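Local coordinates for protein cycloalternan-forming enzyme (Listeria monocytogenes serovar 1/2a, PDB 5F7U) that belongs to glycoside hydrolase family 31, with a TIM-barrel domain flanked by beta-rich domains, and binds glycans and magnesium ions, at residues A[698-703]-A[810-815]; A[390-395]-A[674-679]; A[382-387]-A[447-452]. The protein carries 1 engineered substitution. All coordinates share one frame; numbering follows the deposited sequence.

Contact 1 of 3, residues A[698-703]-A[810-815]; sequences RMNLLP and YQLGQN
With CG anti to its carbonyl carbon (chi1 -63°), the side chain of Asn700 leaves the end of helix 687-700 directly toward the loop 810-815, and a chi2 of 140° turns its amide so that both ends find backbone partners at Gly813 and Gln814. On the acceptor side, the N-H of Gly813 meets Asn700 OD1 at 2.8 Å, approaching almost in line with the side-chain C=O (C=O...N angle 169°). Gln814 N reaches Asn700 OD1 in a second, weak bond at 3.4 Å. On the donor side, Asn700 ND2 gives a hydrogen to Gln814 O at 3.0 Å; here the bond lies in the plane of the accepting carbonyl and is tilted only slightly from the asparagine amide. Two consecutive residues of the loop are thus read by a single carboxamide, whose rotation is fixed because oxygen and nitrogen are engaged at once. Gly813 has positive phi, and its N-H turns in to the buried oxygen. Alongside, Leu812 CD2 rests 4.2 Å from Asn700 CB and adds an apolar flank to the polar grip. The loop is also braced from within, since Gln814 OE1 curls back to accept from Gln811 N at 2.9 Å, the donor standing above the carbonyl plane. Asn700 ND2 also bonds to Asn805 O, so that the tip of helix 687-700, from the TIM-barrel domain, is tied both to strand 801-806 of the following beta-rich part and to the loop after it, while Leu701 packs on Ile802 and Leu812 on Met804 of that same strand.

Contact 2 of 3, residues A[390-395]-A[674-679]; sequences NDIPAT and SPWNAV
Asn390 and Ile392 meet Trp676 and Pro675 in the TIM-barrel domain, where the turn between helix 377-389 and strand 396-399 packs against the first turn of helix 675-682. The helix before this turn ends in a Schellman motif, with Asp391 at positive phi as its C-prime residue, and the chain then bends through an inverse gamma turn centred on Pro393. Across the contact the amide and indole planes are only 15° apart, yet the two side chains cross at a slant, and the amide meets the root of the tryptophan rather than stacking on its ring: Asn390 ND2 comes within 3.6 Å of Trp676 CB and 4.0 Å of Trp676 CG. That nitrogen donates to Asn386 O, one turn back in the preceding helix; toward the tryptophan it makes van der Waals contact. Ile392 approaches differently, at the ring edge and near its plane, with CG1 4.1 Å from Trp676 CZ3. Its terminal CD1 continues to the pyrrolidine of Pro675, and these two side chains run past each other in opposite senses. Trp676 has its CG between the backbone N and the carbonyl carbon (chi1 57°), which swings the indole back over the helix start; Asn386 and Ala387 of helix 377-389 and Met369 of strand 367-369 also pack against it. One face of the indole carries Ser674 OG, 3.2 Å above the plane and offset toward the rim. Ser674 OG also N-caps helix 675-682, accepting from Asn677 N at 3.2 Å.

Contact 3 of 3, residues A[382-387]-A[447-452]; sequences SALSNA and HDAGMN
Leu384 of helix 377-389 sets CD2 against both Ala449 and Met451, two residues just beyond the end of helix 439-448, and so joins consecutive outer helices of the TIM barrel through apolar contacts. Leu384 CD2 lies 3.8 Å from Met451 SD and 4.0 Å from Ala449 CB. The two longer side chains slide alongside each other in opposite directions, so that the methionine methyl continues past the leucine toward the surface of helix 377-389. Beyond CG the Met451 chain is fully extended (chi2 -174°, chi3 -165°), and this reach brings the thioether and its methyl up to helix 377-389. The backbone places these groups: Gly450, at positive phi, ends helix 439-448 in a Schellman motif, with Gly450 N bonded to His447 O, and the reversal presents Ala449 and Met451 to the same neighbour. In the next shell, Phe397 of strand 396-399 touches both Leu384 and Met451 from the barrel side, Val446 packs on both from within helix 439-448, and Ala394 also meets Met451. One turn along the helix from Leu384, Ala387 CB receives the end of the methionine, Met451 CE, at 4.2 Å.

Contacts 2 and 3 are joined most closely, with centres about 11 Å apart and segments that alternate along the chain. Helix 377-389 passes from contact 3 into the turn of contact 2, where Ile392 N probably bonds to Ala387 O at 2.9 Å; farther on, Thr395 O is a likely acceptor for Asn452 ND2 at 3.0 Å. Contact 1 lies about 17 Å from contact 2, centre to centre, and touches it where Asn815 OD1 reaches Pro393 CG at 3.6 Å; contacts 1 and 3 do not touch, their nearest atoms about 8 Å apart. A bound magnesium ion lies about 9 Å from the Asn700 side chain, and an alpha-D-glucopyranose about 11 Å from that of Gln811.

Contact 1 of 3, residues A[698-703]-A[810-815]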
loop_
_atom_site.group_PDB
_atom_site.type_symbol
_atom_site.label_atom_id
_atom_site.label_comp_id
_atom_site.label_asym_id
_atom_site.label_seq_id
_atom_site.Cartn_x
_atom_site.Cartn_y
_atom_site.Cartn_z
ATOM N N ARG A 698 -16.509 -9.361 4.256
ATOM C CA ARG A 698 -15.506 -9.326 3.198
ATOM C C ARG A 698 -15.908 -10.274 2.057
ATOM O O ARG A 698 -15.803 -9.909 0.881
ATOM C CB ARG A 698 -14.096 -9.656 3.736
ATOM C CG ARG A 698 -13.016 -9.560 2.667
ATOM C CD ARG A 698 -11.691 -10.130 3.167
ATOM N NE ARG A 698 -10.625 -10.004 2.176
ATOM C CZ ARG A 698 -9.961 -8.876 1.919
ATOM N NH1 ARG A 698 -10.250 -7.732 2.542
ATOM N NH2 ARG A 698 -9.003 -8.885 1.006
ATOM N N MET A 699 -16.394 -11.464 2.402
ATOM C CA MET A 699 -16.854 -12.378 1.377
ATOM C C MET A 699 -18.092 -11.848 0.641
ATOM O O MET A 699 -18.203 -12.024 -0.575
ATOM C CB MET A 699 -17.025 -13.803 1.906
ATOM C CG MET A 699 -15.715 -14.410 2.428
ATOM S SD MET A 699 -14.289 -14.349 1.318
ATOM C CE MET A 699 -14.695 -15.687 0.197
ATOM N N ASN A 700 -18.977 -11.150 1.357
ATOM C CA ASN A 700 -20.141 -10.496 0.707
ATOM C C ASN A 700 -19.674 -9.419 -0.283
ATOM O O ASN A 700 -20.276 -9.218 -1.337
ATOM C CB ASN A 700 -21.083 -9.821 1.721
ATOM C CG ASN A 700 -21.735 -10.786 2.704
ATOM O OD1 ASN A 700 -21.862 -10.450 3.886
ATOM N ND2 ASN A 700 -22.174 -11.960 2.240
ATOM N N LEU A 701 -18.606 -8.715 0.080
ATOM C CA LEU A 701 -18.048 -7.652 -0.765
ATOM C C LEU A 701 -16.998 -8.120 -1.760
ATOM O O LEU A 701 -16.445 -7.315 -2.526
ATOM C CB LEU A 701 -17.506 -6.513 0.114
ATOM C CG LEU A 701 -18.545 -5.722 0.932
ATOM C CD1 LEU A 701 -17.824 -4.786 1.877
ATOM C CD2 LEU A 701 -19.457 -4.897 0.026
ATOM N N LEU A 702 -16.713 -9.416 -1.773
ATOM C CA LEU A 702 -15.664 -9.921 -2.678
ATOM C C LEU A 702 -15.849 -9.542 -4.160
ATOM O O LEU A 702 -14.845 -9.253 -4.819
ATOM C CB LEU A 702 -15.387 -11.425 -2.472
ATOM C CG LEU A 702 -14.149 -12.016 -3.168
ATOM C CD1 LEU A 702 -12.848 -11.324 -2.764
ATOM C CD2 LEU A 702 -14.069 -13.511 -2.857
ATOM N N PRO A 703 -17.106 -9.494 -4.684
ATOM C CA PRO A 703 -17.191 -9.057 -6.098
ATOM C C PRO A 703 -16.714 -7.607 -6.322
ATOM O O PRO A 703 -16.085 -7.324 -7.350
ATOM C CB PRO A 703 -18.684 -9.216 -6.420
ATOM C CG PRO A 703 -19.097 -10.357 -5.539
ATOM C CD PRO A 703 -18.400 -10.039 -4.228
ATOM N N TYR A 810 -29.744 -11.670 2.780
ATOM C CA TYR A 810 -29.522 -10.353 2.169
ATOM C C TYR A 810 -28.988 -9.251 3.120
ATOM O O TYR A 810 -29.156 -8.061 2.851
ATOM C CB TYR A 810 -30.805 -9.892 1.439
ATOM C CG TYR A 810 -31.005 -10.542 0.085
ATOM C CD1 TYR A 810 -30.245 -10.133 -1.023
ATOM C CD2 TYR A 810 -31.950 -11.549 -0.100
ATOM C CE1 TYR A 810 -30.424 -10.711 -2.269
ATOM C CE2 TYR A 810 -32.140 -12.131 -1.351
ATOM C CZ TYR A 810 -31.375 -11.705 -2.429
ATOM O OH TYR A 810 -31.569 -12.286 -3.667
ATOM N N GLN A 811 -28.358 -9.650 4.220
ATOM C CA GLN A 811 -27.694 -8.681 5.096
ATOM C C GLN A 811 -26.182 -8.840 4.992
ATOM O O GLN A 811 -25.698 -9.941 4.762
ATOM C CB GLN A 811 -28.123 -8.867 6.551
ATOM C CG GLN A 811 -29.643 -8.707 6.770
ATOM C CD GLN A 811 -30.108 -7.252 6.714
ATOM O OE1 GLN A 811 -29.489 -6.384 7.323
ATOM N NE2 GLN A 811 -31.212 -6.975 5.988
ATOM N N LEU A 812 -25.454 -7.742 5.186
ATOM C CA LEU A 812 -23.994 -7.813 5.281
ATOM C C LEU A 812 -23.608 -8.650 6.498
ATOM O O LEU A 812 -24.272 -8.594 7.528
ATOM C CB LEU A 812 -23.391 -6.410 5.379
ATOM C CG LEU A 812 -23.498 -5.568 4.109
ATOM C CD1 LEU A 812 -23.090 -4.138 4.434
ATOM C CD2 LEU A 812 -22.649 -6.144 2.980
ATOM N N GLY A 813 -22.565 -9.456 6.362
ATOM C CA GLY A 813 -22.093 -10.280 7.472
ATOM C C GLY A 813 -22.703 -11.673 7.572
ATOM O O GLY A 813 -22.645 -12.291 8.628
ATOM N N GLN A 814 -23.284 -12.159 6.470
ATOM C CA GLN A 814 -23.853 -13.506 6.408
ATOM C C GLN A 814 -23.020 -14.373 5.476
ATOM O O GLN A 814 -22.698 -13.961 4.359
ATOM C CB GLN A 814 -25.327 -13.447 5.974
ATOM C CG GLN A 814 -26.154 -12.616 6.939
ATOM C CD GLN A 814 -27.601 -12.498 6.548
ATOM O OE1 GLN A 814 -27.933 -12.315 5.369
ATOM N NE2 GLN A 814 -28.479 -12.587 7.543
ATOM N N ASN A 815 -22.677 -15.566 5.955
ATOM C CA ASN A 815 -21.674 -16.446 5.342
ATOM C C ASN A 815 -22.100 -17.010 3.985
ATOM O O ASN A 815 -23.047 -17.797 3.908
ATOM C CB ASN A 815 -21.366 -17.588 6.322
ATOM C CG ASN A 815 -20.177 -18.438 5.907
ATOM O OD1 ASN A 815 -19.455 -18.119 4.970
ATOM N ND2 ASN A 815 -19.966 -19.525 6.629
#

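Contact 2 of 3, residues A[390-395]-A[674-679]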
loop_
_atom_site.group_PDB
_atom_site.type_symbol
_atom_site.label_atom_id
_atom_site.label_comp_id
_atom_site.label_asym_id
_atom_site.label_seq_id
_atom_site.Cartn_x
_atom_site.Cartn_y
_atom_site.Cartn_z
ATOM N N ASN A 390 -15.410 -23.704 13.103
ATOM C CA ASN A 390 -15.673 -22.309 13.454
ATOM C C ASN A 390 -16.230 -21.482 12.289
ATOM O O ASN A 390 -16.292 -20.245 12.369
ATOM C CB ASN A 390 -14.396 -21.687 14.045
ATOM C CG ASN A 390 -14.087 -22.229 15.433
ATOM O OD1 ASN A 390 -14.741 -21.846 16.398
ATOM N ND2 ASN A 390 -13.130 -23.153 15.538
ATOM N N ASP A 391 -16.642 -22.171 11.220
ATOM C CA ASP A 391 -17.213 -21.538 10.021
ATOM C C ASP A 391 -16.356 -20.376 9.490
ATOM O O ASP A 391 -16.842 -19.248 9.322
ATOM C CB ASP A 391 -18.664 -21.089 10.293
ATOM C CG ASP A 391 -19.560 -22.239 10.749
ATOM O OD1 ASP A 391 -19.533 -23.308 10.110
ATOM O OD2 ASP A 391 -20.296 -22.075 11.747
ATOM N N ILE A 392 -15.078 -20.684 9.256
ATOM C CA ILE A 392 -14.106 -19.707 8.756
ATOM C C ILE A 392 -13.702 -20.152 7.341
ATOM O O ILE A 392 -12.792 -20.978 7.188
ATOM C CB ILE A 392 -12.874 -19.576 9.702
ATOM C CG1 ILE A 392 -13.279 -19.276 11.154
ATOM C CG2 ILE A 392 -11.868 -18.556 9.150
ATOM C CD1 ILE A 392 -14.008 -17.947 11.379
ATOM N N PRO A 393 -14.375 -19.610 6.306
ATOM C CA PRO A 393 -14.112 -20.019 4.929
ATOM C C PRO A 393 -12.892 -19.287 4.324
ATOM O O PRO A 393 -13.003 -18.537 3.351
ATOM C CB PRO A 393 -15.422 -19.664 4.235
ATOM C CG PRO A 393 -15.846 -18.411 4.937
ATOM C CD PRO A 393 -15.527 -18.687 6.377
ATOM N N ALA A 394 -11.722 -19.559 4.882
ATOM C CA ALA A 394 -10.486 -18.969 4.402
ATOM C C ALA A 394 -10.158 -19.512 3.009
ATOM O O ALA A 394 -10.686 -20.562 2.600
ATOM C CB ALA A 394 -9.347 -19.274 5.382
ATOM N N THR A 395 -9.294 -18.799 2.280
ATOM C CA THR A 395 -8.888 -19.241 0.937
ATOM C C THR A 395 -7.386 -19.424 0.767
ATOM O O THR A 395 -6.945 -20.047 -0.203
ATOM C CB THR A 395 -9.390 -18.287 -0.157
ATOM O OG1 THR A 395 -8.876 -16.975 0.087
ATOM C CG2 THR A 395 -10.927 -18.266 -0.188
ATOM N N SER A 674 -5.255 -16.880 15.005
ATOM C CA SER A 674 -6.539 -17.339 14.485
ATOM C C SER A 674 -7.666 -16.911 15.440
ATOM O O SER A 674 -7.405 -16.694 16.637
ATOM C CB SER A 674 -6.490 -18.863 14.400
ATOM O OG SER A 674 -6.336 -19.407 15.699
ATOM N N PRO A 675 -8.931 -16.824 14.940
ATOM C CA PRO A 675 -9.989 -16.361 15.853
ATOM C C PRO A 675 -10.292 -17.368 16.959
ATOM O O PRO A 675 -10.579 -16.952 18.076
ATOM C CB PRO A 675 -11.200 -16.138 14.941
ATOM C CG PRO A 675 -10.911 -16.926 13.698
ATOM C CD PRO A 675 -9.411 -16.901 13.540
ATOM N N TRP A 676 -10.192 -18.673 16.667
ATOM C CA TRP A 676 -10.418 -19.689 17.690
ATOM C C TRP A 676 -9.329 -19.648 18.784
ATOM O O TRP A 676 -9.635 -19.757 19.979
ATOM C CB TRP A 676 -10.614 -21.104 17.064
ATOM C CG TRP A 676 -9.473 -21.560 16.192
ATOM C CD1 TRP A 676 -8.365 -22.233 16.602
ATOM C CD2 TRP A 676 -9.333 -21.384 14.769
ATOM N NE1 TRP A 676 -7.521 -22.464 15.533
ATOM C CE2 TRP A 676 -8.083 -21.947 14.398
ATOM C CE3 TRP A 676 -10.124 -20.779 13.777
ATOM C CZ2 TRP A 676 -7.621 -21.962 13.072
ATOM C CZ3 TRP A 676 -9.653 -20.768 12.444
ATOM C CH2 TRP A 676 -8.406 -21.354 12.110
ATOM N N ASN A 677 -8.067 -19.469 18.396
ATOM C CA ASN A 677 -7.025 -19.297 19.410
ATOM C C ASN A 677 -7.126 -17.993 20.176
ATOM O O ASN A 677 -6.768 -17.953 21.360
ATOM C CB ASN A 677 -5.606 -19.451 18.846
ATOM C CG ASN A 677 -4.589 -19.726 19.946
ATOM O OD1 ASN A 677 -4.790 -20.627 20.766
ATOM N ND2 ASN A 677 -3.542 -18.908 20.020
ATOM N N ALA A 678 -7.614 -16.941 19.515
ATOM C CA ALA A 678 -7.802 -15.657 20.196
ATOM C C ALA A 678 -8.842 -15.800 21.315
ATOM O O ALA A 678 -8.635 -15.301 22.424
ATOM C CB ALA A 678 -8.161 -14.551 19.199
ATOM N N VAL A 679 -9.942 -16.506 21.024
ATOM C CA VAL A 679 -10.938 -16.868 22.041
ATOM C C VAL A 679 -10.256 -17.624 23.198
ATOM O O VAL A 679 -10.447 -17.269 24.376
ATOM C CB VAL A 679 -12.119 -17.683 21.428
ATOM C CG1 VAL A 679 -12.999 -18.317 22.512
ATOM C CG2 VAL A 679 -12.967 -16.789 20.542
#

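Contact 3 of 3, residues A[382-387]-A[447-452]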
loop_
_atom_site.group_PDB
_atom_site.type_symbol
_atom_site.label_atom_id
_atom_site.label_comp_id
_atom_site.label_asym_id
_atom_site.label_seq_id
_atom_site.Cartn_x
_atom_site.Cartn_y
_atom_site.Cartn_z
ATOM N N SER A 382 -5.403 -29.949 11.902
ATOM C CA SER A 382 -6.063 -29.218 12.987
ATOM C C SER A 382 -6.479 -27.830 12.553
ATOM O O SER A 382 -7.574 -27.412 12.895
ATOM C CB SER A 382 -5.197 -29.125 14.244
ATOM O OG SER A 382 -5.036 -30.418 14.793
ATOM N N ALA A 383 -5.610 -27.114 11.819
ATOM C CA ALA A 383 -5.971 -25.791 11.291
ATOM C C ALA A 383 -7.197 -25.854 10.384
ATOM O O ALA A 383 -8.103 -25.016 10.497
ATOM C CB ALA A 383 -4.791 -25.146 10.555
ATOM N N LEU A 384 -7.241 -26.855 9.507
ATOM C CA LEU A 384 -8.403 -27.015 8.611
ATOM C C LEU A 384 -9.666 -27.393 9.378
ATOM O O LEU A 384 -10.746 -26.852 9.110
ATOM C CB LEU A 384 -8.129 -28.044 7.502
ATOM C CG LEU A 384 -6.919 -27.727 6.594
ATOM C CD1 LEU A 384 -6.632 -28.910 5.680
ATOM C CD2 LEU A 384 -7.063 -26.415 5.809
ATOM N N SER A 385 -9.519 -28.315 10.332
ATOM C CA SER A 385 -10.626 -28.745 11.176
ATOM C C SER A 385 -11.178 -27.585 12.018
ATOM O O SER A 385 -12.414 -27.395 12.119
ATOM C CB SER A 385 -10.152 -29.890 12.092
ATOM O OG SER A 385 -11.239 -30.313 12.885
ATOM N N ASN A 386 -10.268 -26.826 12.635
ATOM C CA ASN A 386 -10.665 -25.636 13.409
ATOM C C ASN A 386 -11.350 -24.577 12.570
ATOM O O ASN A 386 -12.336 -23.968 13.021
ATOM C CB ASN A 386 -9.463 -25.024 14.146
ATOM C CG ASN A 386 -9.010 -25.858 15.323
ATOM O OD1 ASN A 386 -9.821 -26.488 15.989
ATOM N ND2 ASN A 386 -7.706 -25.861 15.595
ATOM N N ALA A 387 -10.831 -24.338 11.365
ATOM C CA ALA A 387 -11.482 -23.398 10.451
ATOM C C ALA A 387 -12.879 -23.883 10.095
ATOM O O ALA A 387 -13.817 -23.107 10.145
ATOM C CB ALA A 387 -10.646 -23.150 9.198
ATOM N N HIS A 447 -6.586 -28.079 -0.467
ATOM C CA HIS A 447 -7.429 -27.768 -1.627
ATOM C C HIS A 447 -8.888 -28.185 -1.419
ATOM O O HIS A 447 -9.805 -27.456 -1.815
ATOM C CB HIS A 447 -6.872 -28.428 -2.887
ATOM C CG HIS A 447 -5.557 -27.871 -3.329
ATOM N ND1 HIS A 447 -4.686 -28.578 -4.134
ATOM C CD2 HIS A 447 -4.960 -26.681 -3.077
ATOM C CE1 HIS A 447 -3.611 -27.840 -4.358
ATOM N NE2 HIS A 447 -3.755 -26.686 -3.732
ATOM N N ASP A 448 -9.088 -29.355 -0.789
ATOM C CA ASP A 448 -10.433 -29.848 -0.434
ATOM C C ASP A 448 -11.211 -28.862 0.414
ATOM O O ASP A 448 -12.439 -28.770 0.293
ATOM C CB ASP A 448 -10.346 -31.165 0.338
ATOM C CG ASP A 448 -10.028 -32.345 -0.546
ATOM O OD1 ASP A 448 -10.103 -32.213 -1.793
ATOM O OD2 ASP A 448 -9.738 -33.431 0.006
ATOM N N ALA A 449 -10.490 -28.142 1.278
ATOM C CA ALA A 449 -11.076 -27.109 2.132
ATOM C C ALA A 449 -11.323 -25.800 1.383
ATOM O O ALA A 449 -11.804 -24.845 1.976
ATOM C CB ALA A 449 -10.186 -26.855 3.351
ATOM N N GLY A 450 -11.005 -25.758 0.088
ATOM C CA GLY A 450 -11.182 -24.547 -0.721
ATOM C C GLY A 450 -10.074 -23.530 -0.490
ATOM O O GLY A 450 -10.258 -22.335 -0.731
ATOM N N MET A 451 -8.921 -24.003 -0.022
ATOM C CA MET A 451 -7.772 -23.139 0.216
ATOM C C MET A 451 -6.624 -23.476 -0.723
ATOM O O MET A 451 -6.650 -24.480 -1.425
ATOM C CB MET A 451 -7.316 -23.198 1.678
ATOM C CG MET A 451 -8.447 -23.030 2.676
ATOM S SD MET A 451 -7.897 -22.940 4.378
ATOM C CE MET A 451 -9.478 -23.223 5.170
ATOM N N ASN A 452 -5.630 -22.605 -0.724
ATOM C CA ASN A 452 -4.510 -22.645 -1.632
ATOM C C ASN A 452 -3.295 -22.397 -0.776
ATOM O O ASN A 452 -3.316 -21.546 0.108
ATOM C CB ASN A 452 -4.647 -21.526 -2.658
ATOM C CG ASN A 452 -5.907 -21.640 -3.482
ATOM O OD1 ASN A 452 -5.856 -22.199 -4.546
ATOM N ND2 ASN A 452 -7.051 -21.149 -2.972
#